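Side-chain contacts in nucleoside-triphosphatase THEP1 (Aquifex aeolicus, PDB 1YE8), which hydrolyses nucleoside triphosphates (ATP, GTP, CTP, TTP and UTP) to the diphosphates and phosphate, and has no kinase activity: residues I29-E34 with Q78-L83; E89-E94 with K101-D106; I125-N130 with V146-R151. All blocks are in the same frame, centred on the assembly; numbering follows the deposited sequence.

Contact 1: I29-E34 with Q78-L83; sequences IGFWTE and QYFEEL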
# COMPACT_ATOMS: atom_id res chain seq x y z
N ILE A 29 6.58 8.50 2.61
CA ILE A 29 6.81 7.73 3.84
C ILE A 29 5.79 6.59 3.91
O ILE A 29 4.59 6.84 3.80
CB ILE A 29 6.69 8.61 5.12
CG1 ILE A 29 7.50 9.91 5.02
CG2 ILE A 29 7.09 7.80 6.34
CD1 ILE A 29 7.07 11.00 6.07
N GLY A 30 6.26 5.36 4.09
CA GLY A 30 5.35 4.23 4.18
C GLY A 30 6.03 2.93 3.80
O GLY A 30 7.19 2.70 4.14
N PHE A 31 5.32 2.08 3.06
CA PHE A 31 5.87 0.80 2.69
C PHE A 31 5.25 0.27 1.43
O PHE A 31 4.12 0.67 1.04
CB PHE A 31 5.73 -0.23 3.85
CG PHE A 31 4.31 -0.70 4.09
CD1 PHE A 31 3.75 -1.71 3.33
CD2 PHE A 31 3.52 -0.10 5.07
CE1 PHE A 31 2.45 -2.14 3.54
CE2 PHE A 31 2.21 -0.51 5.28
CZ PHE A 31 1.68 -1.54 4.52
N TRP A 32 5.96 -0.69 0.83
CA TRP A 32 5.42 -1.49 -0.25
C TRP A 32 5.69 -2.97 0.01
O TRP A 32 6.33 -3.33 1.01
CB TRP A 32 5.92 -1.04 -1.64
CG TRP A 32 7.42 -1.13 -1.81
CD1 TRP A 32 8.14 -2.18 -2.31
CD2 TRP A 32 8.37 -0.12 -1.47
NE1 TRP A 32 9.48 -1.88 -2.31
CE2 TRP A 32 9.66 -0.62 -1.80
CE3 TRP A 32 8.28 1.17 -0.93
CZ2 TRP A 32 10.84 0.12 -1.60
CZ3 TRP A 32 9.45 1.91 -0.73
CH2 TRP A 32 10.70 1.37 -1.07
N THR A 33 5.15 -3.81 -0.86
CA THR A 33 5.20 -5.26 -0.64
C THR A 33 5.76 -5.93 -1.88
O THR A 33 5.20 -5.80 -2.98
CB THR A 33 3.79 -5.78 -0.30
OG1 THR A 33 3.38 -5.25 0.98
CG2 THR A 33 3.79 -7.30 -0.08
N GLU A 34 6.89 -6.61 -1.72
CA GLU A 34 7.55 -7.26 -2.84
C GLU A 34 7.43 -8.76 -2.76
O GLU A 34 7.44 -9.34 -1.68
CB GLU A 34 9.02 -6.87 -2.88
CG GLU A 34 9.26 -5.45 -3.39
CD GLU A 34 10.71 -5.15 -3.71
OE1 GLU A 34 11.52 -6.10 -3.87
OE2 GLU A 34 11.05 -3.95 -3.79
N GLN A 78 2.13 -10.56 13.14
CA GLN A 78 3.09 -9.89 14.00
C GLN A 78 4.31 -9.41 13.19
O GLN A 78 4.77 -8.28 13.38
CB GLN A 78 3.51 -10.82 15.16
CG GLN A 78 2.39 -11.03 16.21
CD GLN A 78 1.15 -11.79 15.69
OE1 GLN A 78 0.02 -11.37 15.94
NE2 GLN A 78 1.37 -12.89 14.94
N TYR A 79 4.80 -10.24 12.27
CA TYR A 79 5.91 -9.82 11.43
C TYR A 79 5.53 -8.63 10.56
O TYR A 79 6.32 -7.72 10.37
CB TYR A 79 6.38 -10.96 10.52
CG TYR A 79 7.10 -12.10 11.21
CD1 TYR A 79 7.37 -12.09 12.58
CD2 TYR A 79 7.54 -13.19 10.46
CE1 TYR A 79 8.05 -13.15 13.20
CE2 TYR A 79 8.23 -14.24 11.06
CZ TYR A 79 8.47 -14.22 12.42
OH TYR A 79 9.15 -15.30 12.98
N PHE A 80 4.32 -8.67 10.02
CA PHE A 80 3.83 -7.57 9.20
C PHE A 80 3.75 -6.29 10.03
O PHE A 80 4.26 -5.23 9.64
CB PHE A 80 2.47 -7.91 8.59
CG PHE A 80 1.82 -6.76 7.88
CD1 PHE A 80 2.31 -6.34 6.67
CD2 PHE A 80 0.71 -6.12 8.43
CE1 PHE A 80 1.74 -5.25 5.99
CE2 PHE A 80 0.11 -5.04 7.76
CZ PHE A 80 0.63 -4.61 6.54
N GLU A 81 3.11 -6.39 11.20
CA GLU A 81 2.88 -5.23 12.06
C GLU A 81 4.16 -4.61 12.56
O GLU A 81 4.24 -3.39 12.71
CB GLU A 81 2.00 -5.62 13.25
CG GLU A 81 0.55 -5.84 12.88
CD GLU A 81 -0.33 -6.31 14.04
OE1 GLU A 81 0.18 -6.71 15.11
OE2 GLU A 81 -1.56 -6.31 13.86
N GLU A 82 5.17 -5.44 12.79
CA GLU A 82 6.45 -4.98 13.32
C GLU A 82 7.01 -3.83 12.48
O GLU A 82 7.59 -2.88 13.02
CB GLU A 82 7.45 -6.14 13.34
CG GLU A 82 8.74 -5.84 14.09
CD GLU A 82 9.68 -7.02 14.12
OE1 GLU A 82 9.20 -8.17 14.11
OE2 GLU A 82 10.92 -6.78 14.15
N LEU A 83 6.83 -3.91 11.16
CA LEU A 83 7.32 -2.89 10.25
C LEU A 83 6.22 -1.94 9.80
O LEU A 83 6.44 -0.74 9.72
CB LEU A 83 8.01 -3.52 9.02
CG LEU A 83 9.48 -3.88 9.19
CD1 LEU A 83 9.69 -4.94 10.28
CD2 LEU A 83 10.05 -4.33 7.86
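Phe80 of helix 77-97 meets Phe31 of strand 31-36 in an offset edge-to-face (T-shaped) aromatic pair, where this helix of the RecA-like P-loop fold packs against an edge strand of the antiparallel sheet. Early in 78-83, the backbone amide of Tyr79 is bonded to the side chain of Asn76, at the start of the helix. Phe80 comes next and carries the contact from the helix side. Its CG stands anti to the backbone N (chi1 172°), which carries the ring off the helix to the strand, and its edge is directed at the face of Phe31. The ring centroids are 5.7 Å apart and the planes stand at 85°, close to perpendicular. Phe59 and Phe118 also meet the Phe80 ring, the latter edge-to-face, making a buried aromatic cluster. Glu81 turns elsewhere, to a hydrogen bond with Ser115. Beyond Leu83, the same helix continues to cover Phe31 with Ala84 and Leu88. On the strand, Phe31 follows the corner at Gly30, where the chain passes from the parallel to the antiparallel sheet. Its CG sits between the backbone N and the carbonyl carbon (chi1 72°), a position that sends the ring toward the helix. The two rings come nearest at their far carbons, Phe31 CZ lying 3.8 Å from Phe80 CZ, with Phe80 CE1 at 4.0 Å from the same Phe31 CZ.

Contact 2: E89-E94 with K101-D106; sequences ERAYRE and KVIIID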
# COMPACT_ATOMS: atom_id res chain seq x y z
N GLU A 89 2.33 5.01 11.38
CA GLU A 89 2.03 5.99 12.43
C GLU A 89 2.90 7.23 12.25
O GLU A 89 2.43 8.37 12.39
CB GLU A 89 2.24 5.39 13.83
CG GLU A 89 1.27 4.27 14.17
CD GLU A 89 -0.07 4.71 14.72
OE1 GLU A 89 -0.41 5.91 14.65
OE2 GLU A 89 -0.83 3.84 15.22
N ARG A 90 4.18 7.02 11.93
CA ARG A 90 5.08 8.13 11.61
C ARG A 90 4.60 8.89 10.37
O ARG A 90 4.52 10.13 10.39
CB ARG A 90 6.50 7.62 11.38
CG ARG A 90 7.44 8.68 10.88
CD ARG A 90 8.85 8.19 10.57
NE ARG A 90 9.44 9.16 9.67
CZ ARG A 90 10.44 8.93 8.86
NH1 ARG A 90 11.06 7.75 8.85
NH2 ARG A 90 10.83 9.92 8.06
N ALA A 91 4.27 8.16 9.31
CA ALA A 91 3.82 8.79 8.07
C ALA A 91 2.60 9.68 8.31
O ALA A 91 2.55 10.80 7.83
CB ALA A 91 3.50 7.75 7.01
N TYR A 92 1.65 9.20 9.11
CA TYR A 92 0.43 9.94 9.42
C TYR A 92 0.74 11.18 10.25
O TYR A 92 0.25 12.28 9.93
CB TYR A 92 -0.57 8.99 10.10
CG TYR A 92 -1.96 9.55 10.29
CD1 TYR A 92 -2.57 10.34 9.31
CD2 TYR A 92 -2.69 9.26 11.44
CE1 TYR A 92 -3.85 10.84 9.47
CE2 TYR A 92 -3.98 9.75 11.60
CZ TYR A 92 -4.54 10.54 10.62
OH TYR A 92 -5.81 11.03 10.79
N ARG A 93 1.58 11.05 11.29
CA ARG A 93 1.95 12.25 12.06
C ARG A 93 2.60 13.29 11.16
O ARG A 93 2.29 14.48 11.23
CB ARG A 93 2.91 11.94 13.20
CG ARG A 93 2.30 11.29 14.41
CD ARG A 93 3.28 11.17 15.57
NE ARG A 93 4.44 10.36 15.19
CZ ARG A 93 4.54 9.04 15.36
NH1 ARG A 93 3.54 8.36 15.92
NH2 ARG A 93 5.63 8.41 14.96
N GLU A 94 3.55 12.85 10.34
CA GLU A 94 4.30 13.81 9.52
C GLU A 94 3.42 14.43 8.45
O GLU A 94 3.52 15.63 8.19
CB GLU A 94 5.52 13.16 8.90
CG GLU A 94 6.63 12.82 9.87
CD GLU A 94 7.94 12.66 9.16
OE1 GLU A 94 8.26 13.51 8.30
OE2 GLU A 94 8.63 11.66 9.41
N LYS A 101 4.16 15.86 2.29
CA LYS A 101 4.37 14.44 2.52
C LYS A 101 3.23 13.61 1.94
O LYS A 101 2.05 14.03 1.91
CB LYS A 101 4.54 14.12 4.02
CG LYS A 101 5.72 14.80 4.72
CD LYS A 101 7.08 14.35 4.23
CE LYS A 101 8.17 14.96 5.12
NZ LYS A 101 9.52 14.79 4.54
N VAL A 102 3.61 12.42 1.50
CA VAL A 102 2.69 11.47 0.88
C VAL A 102 2.88 10.12 1.57
O VAL A 102 4.00 9.58 1.58
CB VAL A 102 2.93 11.33 -0.64
CG1 VAL A 102 1.93 10.34 -1.25
CG2 VAL A 102 2.84 12.71 -1.31
N ILE A 103 1.80 9.61 2.15
CA ILE A 103 1.80 8.30 2.80
C ILE A 103 1.72 7.22 1.74
O ILE A 103 0.91 7.32 0.82
CB ILE A 103 0.60 8.19 3.78
CG1 ILE A 103 0.65 9.35 4.79
CG2 ILE A 103 0.61 6.82 4.47
CD1 ILE A 103 -0.58 9.43 5.68
N ILE A 104 2.55 6.17 1.88
CA ILE A 104 2.64 5.10 0.87
C ILE A 104 2.16 3.78 1.48
O ILE A 104 2.68 3.35 2.50
CB ILE A 104 4.10 4.93 0.39
CG1 ILE A 104 4.69 6.27 -0.09
CG2 ILE A 104 4.19 3.82 -0.65
CD1 ILE A 104 4.04 6.89 -1.33
N ILE A 105 1.15 3.15 0.86
CA ILE A 105 0.60 1.91 1.43
C ILE A 105 0.36 0.89 0.31
O ILE A 105 -0.70 0.89 -0.35
CB ILE A 105 -0.75 2.16 2.18
CG1 ILE A 105 -0.70 3.41 3.09
CG2 ILE A 105 -1.12 0.91 3.01
CD1 ILE A 105 -2.01 3.68 3.83
N ASP A 106 1.33 0.00 0.08
CA ASP A 106 1.15 -1.08 -0.90
C ASP A 106 1.38 -2.37 -0.13
O ASP A 106 2.52 -2.65 0.28
CB ASP A 106 2.15 -0.92 -2.06
CG ASP A 106 2.25 -2.15 -2.93
OD1 ASP A 106 1.21 -2.58 -3.49
OD2 ASP A 106 3.33 -2.75 -3.11
O HOH W 1 10.61 12.77 7.14
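Ala91 and Tyr92 of helix 77-97 pack on Ile103 of strand 102-105, a helix laid against the central parallel sheet of the P-loop NTPase fold; the connection between the two is short. The apolar part is made by Ile103, which straddles the methyl of Ala91: Ala91 CB lies 4.0 Å from Ile103 CG1, and CG2 approaches it equally closely. With CG1 anti to the carbonyl carbon (chi1 -56°) and the chain extended beyond it, CD1 reaches on to the helix backbone, 3.9 Å from Tyr92 CA. The Tyr92 ring meets this methyl obliquely, while its hydroxyl is bonded to Asp128. Leu88 and Ala95 of the same helix also touch Ile103. The polar part lies around Lys101, just before the strand. Within the helix, Arg90 NE donates a short, nearly straight hydrogen bond to Glu94 OE2 (2.6 Å), part of a salt bridge, the oxygen lying in the guanidinium plane; Arg90 NH2 adds a weak second bond to that oxygen. Arg90 is also paired with Glu53. Across the contact, Glu94 OE1 rests 3.5 Å from Lys101 CE, but the ammonium is beyond salt-bridge range and is bonded to the backbone oxygen of Lys26. Water 1 joins the three charged side chains: it accepts from Arg90 NH2, accepts weakly from Lys101 NZ, and donates to Glu94 OE1 at 2.7 Å.

Contact 3: I125-N130 with V146-R151; sequences IMHDPN and VKEIRR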
# COMPACT_ATOMS: atom_id res chain seq x y z
N ILE A 125 -6.45 6.89 8.28
CA ILE A 125 -5.70 7.63 7.28
C ILE A 125 -6.54 7.94 6.03
O ILE A 125 -6.58 9.09 5.56
CB ILE A 125 -4.41 6.85 6.88
CG1 ILE A 125 -3.39 6.85 8.04
CG2 ILE A 125 -3.84 7.38 5.58
CD1 ILE A 125 -2.28 5.81 7.88
N MSE A 126 -7.22 6.93 5.51
CA MSE A 126 -7.92 7.08 4.24
C MSE A 126 -9.10 8.04 4.30
O MSE A 126 -9.41 8.68 3.30
CB MSE A 126 -8.34 5.71 3.72
CG MSE A 126 -7.12 4.76 3.48
SE MSE A 126 -5.71 5.46 2.29
CE MSE A 126 -6.85 5.56 0.97
N HIS A 127 -9.70 8.19 5.48
CA HIS A 127 -10.84 9.07 5.63
C HIS A 127 -10.46 10.44 6.18
O HIS A 127 -11.34 11.28 6.40
CB HIS A 127 -11.92 8.38 6.48
CG HIS A 127 -12.47 7.15 5.84
ND1 HIS A 127 -13.30 7.19 4.73
CD2 HIS A 127 -12.31 5.84 6.14
CE1 HIS A 127 -13.62 5.95 4.39
NE2 HIS A 127 -13.04 5.11 5.22
N ASP A 128 -9.16 10.67 6.38
CA ASP A 128 -8.68 11.96 6.85
C ASP A 128 -8.42 12.83 5.63
O ASP A 128 -7.50 12.56 4.86
CB ASP A 128 -7.41 11.79 7.68
CG ASP A 128 -6.97 13.08 8.35
OD1 ASP A 128 -7.25 14.18 7.81
OD2 ASP A 128 -6.31 13.08 9.41
N PRO A 129 -9.22 13.88 5.44
CA PRO A 129 -9.06 14.75 4.27
C PRO A 129 -7.72 15.48 4.23
O PRO A 129 -7.33 15.93 3.14
CB PRO A 129 -10.18 15.79 4.45
CG PRO A 129 -10.46 15.79 5.91
CD PRO A 129 -10.30 14.34 6.33
N ASN A 130 -7.03 15.60 5.37
CA ASN A 130 -5.86 16.46 5.51
C ASN A 130 -4.52 15.81 5.19
O ASN A 130 -3.47 16.40 5.47
CB ASN A 130 -5.77 17.05 6.92
CG ASN A 130 -7.06 17.73 7.36
OD1 ASN A 130 -7.62 18.57 6.64
ND2 ASN A 130 -7.54 17.38 8.56
N VAL A 146 -11.40 -3.27 1.41
CA VAL A 146 -11.04 -3.05 0.01
C VAL A 146 -12.19 -2.36 -0.72
O VAL A 146 -11.97 -1.39 -1.45
CB VAL A 146 -10.63 -4.38 -0.69
CG1 VAL A 146 -10.50 -4.19 -2.18
CG2 VAL A 146 -9.31 -4.93 -0.11
N LYS A 147 -13.43 -2.84 -0.51
CA LYS A 147 -14.61 -2.22 -1.13
C LYS A 147 -14.77 -0.77 -0.69
O LYS A 147 -15.02 0.13 -1.50
CB LYS A 147 -15.87 -3.00 -0.79
CG LYS A 147 -17.06 -2.71 -1.70
CD LYS A 147 -18.32 -3.44 -1.23
CE LYS A 147 -18.55 -4.72 -2.01
NZ LYS A 147 -19.85 -5.39 -1.66
N GLU A 148 -14.58 -0.54 0.61
CA GLU A 148 -14.67 0.78 1.21
C GLU A 148 -13.69 1.76 0.56
O GLU A 148 -14.03 2.91 0.27
CB GLU A 148 -14.39 0.64 2.71
CG GLU A 148 -14.45 1.93 3.51
CD GLU A 148 -14.22 1.72 4.99
OE1 GLU A 148 -14.74 0.72 5.54
OE2 GLU A 148 -13.53 2.56 5.60
N ILE A 149 -12.45 1.31 0.35
CA ILE A 149 -11.43 2.14 -0.26
C ILE A 149 -11.68 2.35 -1.76
O ILE A 149 -11.49 3.45 -2.29
CB ILE A 149 -9.98 1.58 0.03
CG1 ILE A 149 -9.68 1.58 1.55
CG2 ILE A 149 -8.94 2.33 -0.78
CD1 ILE A 149 -10.16 2.81 2.33
N ARG A 150 -12.16 1.31 -2.44
CA ARG A 150 -12.48 1.44 -3.86
C ARG A 150 -13.50 2.55 -4.10
O ARG A 150 -13.40 3.29 -5.08
CB ARG A 150 -12.98 0.11 -4.43
CG ARG A 150 -13.05 0.11 -5.95
CD ARG A 150 -13.69 -1.15 -6.55
NE ARG A 150 -13.15 -2.36 -5.94
CZ ARG A 150 -11.91 -2.82 -6.13
NH1 ARG A 150 -11.07 -2.25 -6.98
NH2 ARG A 150 -11.54 -3.90 -5.46
N ARG A 151 -14.45 2.69 -3.18
CA ARG A 151 -15.49 3.71 -3.31
C ARG A 151 -15.22 5.00 -2.51
O ARG A 151 -16.11 5.83 -2.36
CB ARG A 151 -16.88 3.12 -3.04
CG ARG A 151 -17.22 2.80 -1.60
CD ARG A 151 -18.52 2.01 -1.46
NE ARG A 151 -18.85 1.21 -2.65
CZ ARG A 151 -19.88 0.37 -2.75
NH1 ARG A 151 -20.71 0.20 -1.72
NH2 ARG A 151 -20.08 -0.30 -3.88
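Two helices of the P-loop NTPase fold, 116-126 and 144-150, meet here through a buried apolar contact and a His-carboxylate hydrogen bond nearer the surface. In the buried part, Met126, present as selenomethionine, offers the base of its side chain to the tip of Ile149: Ile149 CD1 lies 3.7 Å from Met126 CB, with CG only slightly farther. The two side chains cross at about a right angle. Met126 also touches Val133, so this helix bears on the central sheet as well as on helix 144-150. His127, the next residue, supplies the polar part. Its NE2 donates to Glu148 OE2 at 2.6 Å, with an N-H...O angle of 161°. The oxygen sits at the ring edge, near the imidazole plane, and is approached on its anti side; ring and carboxylate planes are 37° apart. Glu148 reaches the histidine because CG is anti to the backbone N (chi1 -180°) and the chain stays extended. The other oxygen, OE1, is held by Arg123 in a salt bridge, which probably helps fix the carboxylate's rotation. Replacing Glu148 with an alanine would probably leave His127 NE2 without this acceptor and Arg123 without its carboxylate partner. Beyond the histidine, the chain turns through an Asx turn, in which Asp128 OD1 accepts from Asn130 N at 2.8 Å.

Contacts 1 and 2 share helix 77-97 and have centres 12 Å apart. Segment 29-34 lies beside strand 102-105: Ile29 O is 2.9 Å from Ile104 N, a probable hydrogen bond, and Thr33 OG1 probably bonds to Asp106 O. Contact 3 is reached from contact 2, 14 Å away between centres, through the Tyr92-Asp128 hydrogen bond, 2.5 Å between Tyr92 OH and Asp128 OD2, and through packing of Ile103 on Ile125. Contacts 1 and 3 do not touch. Residues 102-106 belong to a predicted ATP-binding stretch; Asp106 bonds to Thr14 of the inferred P-loop site, and the Phe31 side chain is about 10 Å from the bound magnesium ion.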